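Local coordinates for hydroxyethylthiazole kinase (Pyrococcus horikoshii, PDB 3HPD), which probably phosphorylates the hydroxyl group of 4-methyl-5-beta-hydroxyethylthiazole at the expense of ATP, with magnesium as cofactor, as a step of thiamine diphosphate biosynthesis, at residues 19-24 and 48-53; 60-65 and 73-78; 169-174 and 212-217; 217-222 and 258-263. One frame throughout, in Å; residues are numbered along the deposited sequence.

Contact 1: 19-24 and 48-53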
loop_
_atom_site.group_PDB
_atom_site.type_symbol
_atom_site.label_atom_id
_atom_site.label_comp_id
_atom_site.label_asym_id
_atom_site.label_seq_id
_atom_site.Cartn_x
_atom_site.Cartn_y
_atom_site.Cartn_z
ATOM N N HIS A 19 -8.486 -8.237 -13.435
ATOM C CA HIS A 19 -7.049 -8.440 -13.315
ATOM C C HIS A 19 -6.301 -7.118 -13.445
ATOM O O HIS A 19 -6.408 -6.437 -14.466
ATOM C CB HIS A 19 -6.581 -9.408 -14.406
ATOM C CG HIS A 19 -5.104 -9.645 -14.419
ATOM N ND1 HIS A 19 -4.462 -10.272 -15.465
ATOM C CD2 HIS A 19 -4.141 -9.337 -13.516
ATOM C CE1 HIS A 19 -3.168 -10.340 -15.208
ATOM N NE2 HIS A 19 -2.947 -9.780 -14.031
ATOM N N ASN A 20 -5.541 -6.761 -12.413
ATOM C CA ASN A 20 -4.774 -5.518 -12.421
ATOM C C ASN A 20 -3.268 -5.749 -12.469
ATOM O O ASN A 20 -2.721 -6.518 -11.674
ATOM C CB ASN A 20 -5.068 -4.679 -11.163
ATOM C CG ASN A 20 -6.490 -4.164 -11.110
ATOM O OD1 ASN A 20 -6.734 -2.961 -11.242
ATOM N ND2 ASN A 20 -7.440 -5.069 -10.907
ATOM N N ILE A 21 -2.611 -5.094 -13.421
ATOM C CA ILE A 21 -1.156 -5.123 -13.535
ATOM C C ILE A 21 -0.991 -3.633 -13.286
ATOM O O ILE A 21 -1.064 -2.818 -14.203
ATOM C CB ILE A 21 -0.699 -5.511 -14.943
ATOM C CG1 ILE A 21 -1.258 -6.896 -15.288
ATOM C CG2 ILE A 21 0.825 -5.524 -15.004
ATOM C CD1 ILE A 21 -0.962 -7.355 -16.699
ATOM N N THR A 22 -0.791 -3.285 -12.022
ATOM C CA THR A 22 -0.769 -1.887 -11.643
ATOM C C THR A 22 0.463 -1.359 -10.902
ATOM O O THR A 22 1.488 -2.040 -10.813
ATOM C CB THR A 22 -2.064 -1.617 -10.841
ATOM O OG1 THR A 22 -2.249 -0.214 -10.652
ATOM C CG2 THR A 22 -2.009 -2.333 -9.488
ATOM N N ASN A 23 0.364 -0.138 -10.379
ATOM C CA ASN A 23 1.498 0.475 -9.690
ATOM C C ASN A 23 1.497 0.269 -8.176
ATOM O O ASN A 23 0.455 0.046 -7.563
ATOM C CB ASN A 23 1.609 1.970 -10.061
ATOM C CG ASN A 23 0.615 2.852 -9.325
ATOM O OD1 ASN A 23 0.678 2.989 -8.106
ATOM N ND2 ASN A 23 -0.296 3.474 -10.072
ATOM N N PHE A 24 2.686 0.337 -7.585
ATOM C CA PHE A 24 2.868 0.099 -6.158
ATOM C C PHE A 24 2.107 0.999 -5.205
ATOM O O PHE A 24 1.789 0.593 -4.087
ATOM C CB PHE A 24 4.359 0.157 -5.818
ATOM C CG PHE A 24 5.186 -0.834 -6.583
ATOM C CD1 PHE A 24 4.900 -2.195 -6.515
ATOM C CD2 PHE A 24 6.246 -0.409 -7.377
ATOM C CE1 PHE A 24 5.652 -3.121 -7.240
ATOM C CE2 PHE A 24 7.006 -1.325 -8.104
ATOM C CZ PHE A 24 6.711 -2.686 -8.032
ATOM N N GLU A 48 5.057 -15.931 -15.773
ATOM C CA GLU A 48 4.786 -17.352 -15.602
ATOM C C GLU A 48 3.312 -17.677 -15.353
ATOM O O GLU A 48 2.917 -18.837 -15.438
ATOM C CB GLU A 48 5.618 -17.935 -14.454
ATOM C CG GLU A 48 7.102 -18.036 -14.747
ATOM C CD GLU A 48 7.875 -16.802 -14.326
ATOM O OE1 GLU A 48 7.271 -15.711 -14.244
ATOM O OE2 GLU A 48 9.095 -16.923 -14.088
ATOM N N GLU A 49 2.501 -16.667 -15.042
ATOM C CA GLU A 49 1.082 -16.906 -14.792
ATOM C C GLU A 49 0.143 -15.934 -15.503
ATOM O O GLU A 49 -1.068 -15.998 -15.305
ATOM C CB GLU A 49 0.788 -16.863 -13.286
ATOM C CG GLU A 49 0.870 -15.472 -12.667
ATOM C CD GLU A 49 0.531 -15.466 -11.185
ATOM O OE1 GLU A 49 0.080 -16.510 -10.666
ATOM O OE2 GLU A 49 0.711 -14.411 -10.538
ATOM N N LEU A 50 0.683 -15.042 -16.330
ATOM C CA LEU A 50 -0.164 -14.080 -17.034
ATOM C C LEU A 50 -1.267 -14.732 -17.858
ATOM O O LEU A 50 -2.420 -14.315 -17.790
ATOM C CB LEU A 50 0.666 -13.183 -17.957
ATOM C CG LEU A 50 1.510 -12.084 -17.314
ATOM C CD1 LEU A 50 2.281 -11.336 -18.401
ATOM C CD2 LEU A 50 0.605 -11.127 -16.547
ATOM N N GLU A 51 -0.926 -15.748 -18.641
ATOM C CA GLU A 51 -1.943 -16.391 -19.467
ATOM C C GLU A 51 -3.075 -16.986 -18.636
ATOM O O GLU A 51 -4.249 -16.738 -18.914
ATOM C CB GLU A 51 -1.322 -17.470 -20.359
ATOM C CG GLU A 51 -2.351 -18.208 -21.213
ATOM C CD GLU A 51 -1.806 -18.637 -22.564
ATOM O OE1 GLU A 51 -2.230 -18.057 -23.588
ATOM O OE2 GLU A 51 -0.952 -19.547 -22.602
ATOM N N GLU A 52 -2.732 -17.754 -17.609
ATOM C CA GLU A 52 -3.756 -18.370 -16.770
ATOM C C GLU A 52 -4.602 -17.351 -16.016
ATOM O O GLU A 52 -5.806 -17.543 -15.844
ATOM C CB GLU A 52 -3.113 -19.339 -15.779
ATOM C CG GLU A 52 -2.546 -20.583 -16.438
ATOM C CD GLU A 52 -1.733 -21.428 -15.479
ATOM O OE1 GLU A 52 -2.315 -21.973 -14.524
ATOM O OE2 GLU A 52 -0.507 -21.536 -15.683
ATOM N N MET A 53 -3.979 -16.264 -15.575
ATOM C CA MET A 53 -4.706 -15.242 -14.833
ATOM C C MET A 53 -5.645 -14.437 -15.741
ATOM O O MET A 53 -6.785 -14.158 -15.371
ATOM C CB MET A 53 -3.720 -14.308 -14.120
ATOM C CG MET A 53 -4.309 -13.620 -12.900
ATOM S SD MET A 53 -4.900 -14.810 -11.669
ATOM C CE MET A 53 -3.469 -14.944 -10.583
#

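Contact 2: 60-65 and 73-78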
loop_
_atom_site.group_PDB
_atom_site.type_symbol
_atom_site.label_atom_id
_atom_site.label_comp_id
_atom_site.label_asym_id
_atom_site.label_seq_id
_atom_site.Cartn_x
_atom_site.Cartn_y
_atom_site.Cartn_z
ATOM N N VAL A 60 -8.974 -6.662 -17.926
ATOM C CA VAL A 60 -7.602 -6.393 -17.522
ATOM C C VAL A 60 -7.363 -4.890 -17.427
ATOM O O VAL A 60 -7.682 -4.146 -18.350
ATOM C CB VAL A 60 -6.591 -6.995 -18.538
ATOM C CG1 VAL A 60 -5.164 -6.677 -18.112
ATOM C CG2 VAL A 60 -6.790 -8.504 -18.637
ATOM N N VAL A 61 -6.811 -4.452 -16.301
ATOM C CA VAL A 61 -6.505 -3.040 -16.088
ATOM C C VAL A 61 -4.989 -2.884 -16.001
ATOM O O VAL A 61 -4.338 -3.529 -15.176
ATOM C CB VAL A 61 -7.150 -2.514 -14.778
ATOM C CG1 VAL A 61 -6.691 -1.081 -14.494
ATOM C CG2 VAL A 61 -8.669 -2.561 -14.898
ATOM N N ILE A 62 -4.434 -2.040 -16.868
ATOM C CA ILE A 62 -2.998 -1.788 -16.897
ATOM C C ILE A 62 -2.740 -0.353 -16.441
ATOM O O ILE A 62 -3.319 0.592 -16.973
ATOM C CB ILE A 62 -2.423 -1.984 -18.321
ATOM C CG1 ILE A 62 -2.604 -3.443 -18.752
ATOM C CG2 ILE A 62 -0.940 -1.606 -18.342
ATOM C CD1 ILE A 62 -2.246 -3.712 -20.204
ATOM N N ASN A 63 -1.872 -0.206 -15.448
ATOM C CA ASN A 63 -1.540 1.099 -14.882
ATOM C C ASN A 63 -0.013 1.192 -14.806
ATOM O O ASN A 63 0.620 0.434 -14.074
ATOM C CB ASN A 63 -2.161 1.200 -13.483
ATOM C CG ASN A 63 -1.952 2.552 -12.846
ATOM O OD1 ASN A 63 -0.843 3.079 -12.839
ATOM N ND2 ASN A 63 -3.020 3.118 -12.293
ATOM N N ILE A 64 0.570 2.128 -15.550
ATOM C CA ILE A 64 2.028 2.285 -15.605
ATOM C C ILE A 64 2.649 3.235 -14.580
ATOM O O ILE A 64 3.801 3.640 -14.738
ATOM C CB ILE A 64 2.465 2.768 -17.005
ATOM C CG1 ILE A 64 1.938 4.187 -17.256
ATOM C CG2 ILE A 64 1.933 1.822 -18.071
ATOM C CD1 ILE A 64 2.387 4.790 -18.585
ATOM N N GLY A 65 1.898 3.570 -13.534
ATOM C CA GLY A 65 2.378 4.495 -12.514
ATOM C C GLY A 65 3.782 4.315 -11.953
ATOM O O GLY A 65 4.475 5.300 -11.676
ATOM N N ARG A 73 7.408 -5.429 -19.773
ATOM C CA ARG A 73 7.346 -6.703 -20.475
ATOM C C ARG A 73 6.034 -7.405 -20.138
ATOM O O ARG A 73 5.346 -7.918 -21.025
ATOM C CB ARG A 73 8.533 -7.571 -20.062
ATOM C CG ARG A 73 8.840 -8.721 -20.999
ATOM C CD ARG A 73 10.142 -9.393 -20.589
ATOM N NE ARG A 73 11.208 -8.411 -20.395
ATOM C CZ ARG A 73 11.832 -8.201 -19.240
ATOM N NH1 ARG A 73 11.502 -8.906 -18.164
ATOM N NH2 ARG A 73 12.783 -7.280 -19.156
ATOM N N SER A 74 5.684 -7.418 -18.855
ATOM C CA SER A 74 4.447 -8.051 -18.413
ATOM C C SER A 74 3.213 -7.349 -18.979
ATOM O O SER A 74 2.263 -8.000 -19.413
ATOM C CB SER A 74 4.369 -8.066 -16.882
ATOM O OG SER A 74 5.320 -8.962 -16.323
ATOM N N MET A 75 3.228 -6.021 -18.974
ATOM C CA MET A 75 2.098 -5.246 -19.476
ATOM C C MET A 75 1.858 -5.417 -20.972
ATOM O O MET A 75 0.713 -5.523 -21.419
ATOM C CB MET A 75 2.300 -3.768 -19.148
ATOM C CG MET A 75 2.240 -3.481 -17.659
ATOM S SD MET A 75 2.770 -1.811 -17.280
ATOM C CE MET A 75 2.638 -1.826 -15.484
ATOM N N VAL A 76 2.937 -5.441 -21.747
ATOM C CA VAL A 76 2.815 -5.608 -23.188
ATOM C C VAL A 76 2.334 -7.022 -23.506
ATOM O O VAL A 76 1.480 -7.216 -24.370
ATOM C CB VAL A 76 4.164 -5.336 -23.889
ATOM C CG1 VAL A 76 4.085 -5.732 -25.353
ATOM C CG2 VAL A 76 4.511 -3.848 -23.767
ATOM N N LYS A 77 2.876 -8.004 -22.794
ATOM C CA LYS A 77 2.489 -9.395 -22.999
ATOM C C LYS A 77 1.026 -9.585 -22.612
ATOM O O LYS A 77 0.277 -10.276 -23.300
ATOM C CB LYS A 77 3.370 -10.321 -22.156
ATOM C CG LYS A 77 3.135 -11.805 -22.405
ATOM C CD LYS A 77 3.513 -12.200 -23.829
ATOM C CE LYS A 77 3.253 -13.681 -24.081
ATOM N NZ LYS A 77 3.577 -14.076 -25.483
ATOM N N ALA A 78 0.625 -8.968 -21.502
ATOM C CA ALA A 78 -0.752 -9.062 -21.031
ATOM C C ALA A 78 -1.707 -8.494 -22.070
ATOM O O ALA A 78 -2.780 -9.045 -22.309
ATOM C CB ALA A 78 -0.911 -8.306 -19.727
#

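Contact 3: 169-174 and 212-217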
loop_
_atom_site.group_PDB
_atom_site.type_symbol
_atom_site.label_atom_id
_atom_site.label_comp_id
_atom_site.label_asym_id
_atom_site.label_seq_id
_atom_site.Cartn_x
_atom_site.Cartn_y
_atom_site.Cartn_z
ATOM N N ASP A 169 -15.520 15.670 -16.786
ATOM C CA ASP A 169 -14.899 14.577 -17.529
ATOM C C ASP A 169 -15.590 14.422 -18.871
ATOM O O ASP A 169 -16.791 14.659 -18.986
ATOM C CB ASP A 169 -15.033 13.245 -16.781
ATOM C CG ASP A 169 -14.539 13.316 -15.358
ATOM O OD1 ASP A 169 -13.323 13.524 -15.148
ATOM O OD2 ASP A 169 -15.375 13.158 -14.447
ATOM N N TYR A 170 -14.825 14.026 -19.882
ATOM C CA TYR A 170 -15.377 13.782 -21.208
ATOM C C TYR A 170 -15.006 12.365 -21.613
ATOM O O TYR A 170 -13.869 11.930 -21.422
ATOM C CB TYR A 170 -14.831 14.788 -22.224
ATOM C CG TYR A 170 -15.471 16.143 -22.073
ATOM C CD1 TYR A 170 -16.770 16.372 -22.523
ATOM C CD2 TYR A 170 -14.812 17.173 -21.408
ATOM C CE1 TYR A 170 -17.399 17.595 -22.308
ATOM C CE2 TYR A 170 -15.430 18.392 -21.185
ATOM C CZ TYR A 170 -16.723 18.597 -21.636
ATOM O OH TYR A 170 -17.347 19.797 -21.396
ATOM N N VAL A 171 -15.980 11.646 -22.156
ATOM C CA VAL A 171 -15.779 10.269 -22.592
ATOM C C VAL A 171 -16.325 10.165 -24.003
ATOM O O VAL A 171 -17.439 10.615 -24.268
ATOM C CB VAL A 171 -16.558 9.284 -21.696
ATOM C CG1 VAL A 171 -16.092 7.857 -21.953
ATOM C CG2 VAL A 171 -16.380 9.659 -20.236
ATOM N N SER A 172 -15.546 9.577 -24.905
ATOM C CA SER A 172 -15.985 9.436 -26.287
ATOM C C SER A 172 -15.426 8.188 -26.950
ATOM O O SER A 172 -14.322 7.743 -26.632
ATOM C CB SER A 172 -15.559 10.659 -27.103
ATOM O OG SER A 172 -16.008 10.556 -28.448
ATOM N N ASP A 173 -16.201 7.623 -27.869
ATOM C CA ASP A 173 -15.770 6.446 -28.607
ATOM C C ASP A 173 -15.517 6.884 -30.045
ATOM O O ASP A 173 -15.326 6.059 -30.936
ATOM C CB ASP A 173 -16.837 5.346 -28.561
ATOM C CG ASP A 173 -18.133 5.745 -29.249
ATOM O OD1 ASP A 173 -18.250 6.901 -29.707
ATOM O OD2 ASP A 173 -19.042 4.890 -29.327
ATOM N N GLY A 174 -15.518 8.198 -30.252
ATOM C CA GLY A 174 -15.285 8.746 -31.576
ATOM C C GLY A 174 -16.555 9.180 -32.281
ATOM O O GLY A 174 -16.522 10.048 -33.154
ATOM N N LYS A 212 -20.282 3.324 -22.402
ATOM C CA LYS A 212 -21.198 3.336 -21.264
ATOM C C LYS A 212 -20.508 2.883 -19.981
ATOM O O LYS A 212 -20.822 3.368 -18.898
ATOM C CB LYS A 212 -22.403 2.434 -21.544
ATOM C CG LYS A 212 -23.335 2.963 -22.621
ATOM C CD LYS A 212 -24.433 1.959 -22.927
ATOM C CE LYS A 212 -25.433 2.515 -23.928
ATOM N NZ LYS A 212 -26.507 1.524 -24.226
ATOM N N ALA A 213 -19.567 1.954 -20.108
ATOM C CA ALA A 213 -18.842 1.441 -18.946
ATOM C C ALA A 213 -17.999 2.535 -18.296
ATOM O O ALA A 213 -18.049 2.738 -17.080
ATOM C CB ALA A 213 -17.952 0.273 -19.361
ATOM N N THR A 214 -17.222 3.239 -19.113
ATOM C CA THR A 214 -16.360 4.300 -18.614
ATOM C C THR A 214 -17.183 5.460 -18.053
ATOM O O THR A 214 -16.858 6.005 -16.997
ATOM C CB THR A 214 -15.424 4.816 -19.727
ATOM O OG1 THR A 214 -14.757 3.703 -20.337
ATOM C CG2 THR A 214 -14.375 5.758 -19.149
ATOM N N THR A 215 -18.251 5.832 -18.757
ATOM C CA THR A 215 -19.113 6.916 -18.294
ATOM C C THR A 215 -19.719 6.524 -16.949
ATOM O O THR A 215 -19.794 7.339 -16.032
ATOM C CB THR A 215 -20.267 7.205 -19.294
ATOM O OG1 THR A 215 -19.723 7.595 -20.561
ATOM C CG2 THR A 215 -21.158 8.322 -18.771
ATOM N N SER A 216 -20.148 5.268 -16.834
ATOM C CA SER A 216 -20.742 4.788 -15.589
ATOM C C SER A 216 -19.737 4.832 -14.440
ATOM O O SER A 216 -20.087 5.168 -13.310
ATOM C CB SER A 216 -21.256 3.355 -15.755
ATOM O OG SER A 216 -22.296 3.296 -16.714
ATOM N N ALA A 217 -18.489 4.487 -14.735
ATOM C CA ALA A 217 -17.444 4.483 -13.714
ATOM C C ALA A 217 -17.190 5.892 -13.190
ATOM O O ALA A 217 -17.043 6.100 -11.986
ATOM C CB ALA A 217 -16.159 3.902 -14.286
#

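Contact 4: 217-222 and 258-263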
loop_
_atom_site.group_PDB
_atom_site.type_symbol
_atom_site.label_atom_id
_atom_site.label_comp_id
_atom_site.label_asym_id
_atom_site.label_seq_id
_atom_site.Cartn_x
_atom_site.Cartn_y
_atom_site.Cartn_z
ATOM N N ALA A 217 -18.489 4.487 -14.735
ATOM C CA ALA A 217 -17.444 4.483 -13.714
ATOM C C ALA A 217 -17.190 5.892 -13.190
ATOM O O ALA A 217 -17.043 6.100 -11.986
ATOM C CB ALA A 217 -16.159 3.902 -14.286
ATOM N N LEU A 218 -17.148 6.858 -14.102
ATOM C CA LEU A 218 -16.901 8.246 -13.734
ATOM C C LEU A 218 -18.041 8.844 -12.922
ATOM O O LEU A 218 -17.806 9.591 -11.974
ATOM C CB LEU A 218 -16.643 9.080 -14.993
ATOM C CG LEU A 218 -15.271 8.827 -15.627
ATOM C CD1 LEU A 218 -15.284 9.224 -17.093
ATOM C CD2 LEU A 218 -14.205 9.599 -14.857
ATOM N N VAL A 219 -19.276 8.514 -13.288
ATOM C CA VAL A 219 -20.432 9.026 -12.564
ATOM C C VAL A 219 -20.488 8.400 -11.173
ATOM O O VAL A 219 -20.653 9.093 -10.170
ATOM C CB VAL A 219 -21.743 8.716 -13.320
ATOM C CG1 VAL A 219 -22.948 8.958 -12.417
ATOM C CG2 VAL A 219 -21.828 9.590 -14.566
ATOM N N THR A 220 -20.339 7.082 -11.118
ATOM C CA THR A 220 -20.376 6.376 -9.844
ATOM C C THR A 220 -19.299 6.875 -8.886
ATOM O O THR A 220 -19.579 7.160 -7.721
ATOM C CB THR A 220 -20.207 4.857 -10.058
ATOM O OG1 THR A 220 -21.317 4.365 -10.817
ATOM C CG2 THR A 220 -20.158 4.130 -8.726
ATOM N N PHE A 221 -18.068 6.986 -9.371
ATOM C CA PHE A 221 -16.974 7.440 -8.514
ATOM C C PHE A 221 -17.126 8.912 -8.150
ATOM O O PHE A 221 -16.817 9.321 -7.028
ATOM C CB PHE A 221 -15.627 7.225 -9.206
ATOM C CG PHE A 221 -14.446 7.503 -8.320
ATOM C CD1 PHE A 221 -14.089 6.608 -7.318
ATOM C CD2 PHE A 221 -13.711 8.675 -8.468
ATOM C CE1 PHE A 221 -13.009 6.869 -6.475
ATOM C CE2 PHE A 221 -12.626 8.948 -7.629
ATOM C CZ PHE A 221 -12.278 8.045 -6.631
ATOM N N GLY A 222 -17.593 9.706 -9.109
ATOM C CA GLY A 222 -17.783 11.126 -8.869
ATOM C C GLY A 222 -18.809 11.368 -7.778
ATOM O O GLY A 222 -18.644 12.255 -6.938
ATOM N N ALA A 258 -26.621 12.014 -9.860
ATOM C CA ALA A 258 -25.983 11.991 -11.172
ATOM C C ALA A 258 -26.078 13.294 -11.963
ATOM O O ALA A 258 -27.150 13.887 -12.092
ATOM C CB ALA A 258 -26.546 10.833 -12.007
ATOM N N LYS A 259 -24.933 13.734 -12.477
ATOM C CA LYS A 259 -24.838 14.937 -13.298
ATOM C C LYS A 259 -24.067 14.505 -14.541
ATOM O O LYS A 259 -22.837 14.546 -14.566
ATOM C CB LYS A 259 -24.065 16.043 -12.573
ATOM C CG LYS A 259 -24.668 16.479 -11.250
ATOM C CD LYS A 259 -23.927 17.691 -10.698
ATOM C CE LYS A 259 -24.458 18.105 -9.335
ATOM N NZ LYS A 259 -25.931 18.308 -9.351
ATOM N N VAL A 260 -24.798 14.077 -15.565
ATOM C CA VAL A 260 -24.182 13.604 -16.797
ATOM C C VAL A 260 -25.093 13.881 -17.988
ATOM O O VAL A 260 -26.313 13.829 -17.867
ATOM C CB VAL A 260 -23.903 12.080 -16.712
ATOM C CG1 VAL A 260 -25.175 11.339 -16.325
ATOM C CG2 VAL A 260 -23.377 11.560 -18.043
ATOM N N ARG A 261 -24.497 14.172 -19.138
ATOM C CA ARG A 261 -25.280 14.450 -20.333
ATOM C C ARG A 261 -24.535 14.039 -21.593
ATOM O O ARG A 261 -23.304 14.015 -21.617
ATOM C CB ARG A 261 -25.615 15.943 -20.411
ATOM C CG ARG A 261 -24.396 16.860 -20.395
ATOM C CD ARG A 261 -24.805 18.331 -20.452
ATOM N NE ARG A 261 -25.256 18.739 -21.781
ATOM C CZ ARG A 261 -24.450 19.182 -22.742
ATOM N NH1 ARG A 261 -23.146 19.280 -22.525
ATOM N NH2 ARG A 261 -24.949 19.522 -23.924
ATOM N N GLU A 262 -25.286 13.702 -22.637
ATOM C CA GLU A 262 -24.668 13.333 -23.899
ATOM C C GLU A 262 -24.423 14.636 -24.642
ATOM O O GLU A 262 -25.290 15.509 -24.678
ATOM C CB GLU A 262 -25.578 12.432 -24.731
ATOM C CG GLU A 262 -24.810 11.692 -25.814
ATOM C CD GLU A 262 -25.692 10.844 -26.702
ATOM O OE1 GLU A 262 -26.717 10.327 -26.212
ATOM O OE2 GLU A 262 -25.344 10.684 -27.889
ATOM N N VAL A 263 -23.241 14.764 -25.228
ATOM C CA VAL A 263 -22.864 15.975 -25.946
ATOM C C VAL A 263 -23.076 15.894 -27.455
ATOM O O VAL A 263 -23.140 14.806 -28.029
ATOM C CB VAL A 263 -21.384 16.324 -25.659
ATOM C CG1 VAL A 263 -20.921 17.462 -26.551
ATOM C CG2 VAL A 263 -21.224 16.709 -24.197
#

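Contact 1: 19-24 and 48-53
H19, on strand 17-21, presents its imidazole to the first turn of helix 50-56, where M53 and L50 receive it in two quite different ways. M53 lies over one face: its CG stands 4.1 Å from the centroid of the H19 ring and only 4° from the ring normal, a CH-pi contact set almost squarely over the ring. CG takes this place because it is anti to the backbone N of M53 (chi1 -155°); the chain then bends at chi2 and chi3, and its end leads away from the strand. L50 comes instead at the edge, its CD2 lying near the ring plane and 4.1 Å from CE1 of H19. The same methyl group also reaches I21, two residues further along the strand, with CD2 of L50 4.1 Å from CD1 of I21, and so bridges the two strand side chains.

Helix 50-56 thereby packs on the mixed sheet of this ribokinase-like fold and leads on to strand 59-63, the neighbour of strand 17-21. The interface with the second subunit adjoins the contact: M53 also packs on T99 of that chain, and E49, at the helix N-cap, forms a salt bridge with R102 of the same subunit. The imidazole serves in two capacities: its buried NE2 is satisfied by the carbonyl oxygen of A44, while CE1 and one face pack against hydrocarbon from L50 and M53.

Contact 2: 60-65 and 73-78
I62 on strand 59-63 and M75 on helix 69-85 bring their backbones closest, 6.7 Å between CA atoms, in the first half of a beta-alpha-beta unit completed by strand 89-92. M75 carries the contact. With CG anti to its own carbonyl carbon (chi1 -67°) and the chain extended beyond it, the thioether reaches from the helix to the end of the strand. On the way its CG passes CG2 of I62 at 3.8 Å, and its sulfur meets CG2 of I64 at the same separation, the side chains of M75 and I64 running at about a right angle. The methyl CE of M75 ends 3.3 Å from the carbonyl oxygen of N63, a close approach of an apolar carbon to a backbone acceptor. A second such meeting lies at the helix, where CD1 of I62 rests against the carbonyl oxygen of M75. Were the methionine cut back to an alanine here, I62 and I64 would probably lose the chain that touches both, and a gap would open beside the N63 carbonyl.

The CB of N63 points away from the helix. Its OD1 accepts the G65 N-H at 2.9 Å in the carbonyl plane, forming an Asx turn, and takes a further hydrogen bond from N23 ND2. The chemistry is therefore divided across the strand end: a flexible, polarisable thioether fills the helix side, while an amide fixed by directional bonds shapes the turn that follows.

Contact 3: 169-174 and 212-217
V171 is the residue through which strand 169-172 meets helix 210-231, joining a helical layer to the antiparallel part of the central sheet in this ribokinase-like alpha/beta fold. The tight part of the contact is small. CG1 of V171 lies 3.8 Å from CB of T214, and CB of V171 lies 3.8 Å from OG1 of T215; the valine thus sits across two successive threonines, crossing both obliquely. The two meet it differently: T214 offers CB and CG2, whereas T215 rests its hydroxyl oxygen against the valine. That oxygen, beside its own backbone N (chi1 -61°), is turned back along the helix to bond with the carbonyl oxygen of L211, and T214 OG1 does the same with P210. Both buried hydroxyls are therefore satisfied within the helix. L211 and L218 of the same helix also touch V171 and extend the apolar surface round it.

Beyond S172 the two segments part. The strand gives way to a turn in which S172 OG accepts the G174 N-H at 3.0 Å, an ST turn, and partly exposed D173 makes a salt bridge with R175. K212, also partly exposed, points its CB away from the strand. Its backbone is firmly gripped nonetheless: the carbonyl oxygen of K212 accepts S216 N and S216 OG from opposite faces of its plane, the hydroxyl at 2.6 Å.

Contact 4: 217-222 and 258-263
V219 splits its two methyl groups between A258 and V260, one residue on each side of K259. CG1 of V219 meets CB of A258 at 4.1 Å; CG2 of V219 turns to V260, 3.9 Å from its CB and 4.2 Å from its CG1. The torsion of V219 decides which methyl faces which partner: with chi1 at 167°, CG1 is the one aimed at A258 and CG2 the one aimed at V260. V260 and V219 cross at about a right angle, and V260 keeps its CG1 wedged between its own backbone N and carbonyl carbon (chi1 53°).

Next to this first shell lie V180 and N182, whose side chains also touch V219. This is the ribokinase-like arrangement: helix 210-231 packs on the antiparallel end of the mixed sheet, and strand 260-263, near the C-terminus, is its outermost strand on that side within the chain. The strand follows helix 251-257, and A258, the first residue to leave helical geometry, forms part of the link between them.

Further out, the edge strand is positioned by backbone hydrogen bonds that pair R261 with A179 and V263 with T177. N182 OD1 accepts the backbone N-H of K259, fixing the stretch between the two residues that meet V219. E262, further along the strand, forms a salt bridge with R176 through OE1 and NH2.

The four contacts fall into two pairs on opposite sides of the chain's centre, all reaching one sheet. Contacts 1 and 2 have centres 8 Å apart and use neighbouring strands, H19 O lying 2.7 Å from V61 N in a probable hydrogen bond. Contacts 3 and 4, likewise 8 Å apart between centres, share A217 and helix 210-231, and L218 CD1 packs 3.4 Å from V171 CG2. Contacts 1 and 4 are 29 Å apart between centres. Three contacts lie near predicted sites: measured between side chains, H19 is about 6 Å from M43 (substrate), and N63 about 7 Å and T214 about 5 Å from K118 (ATP).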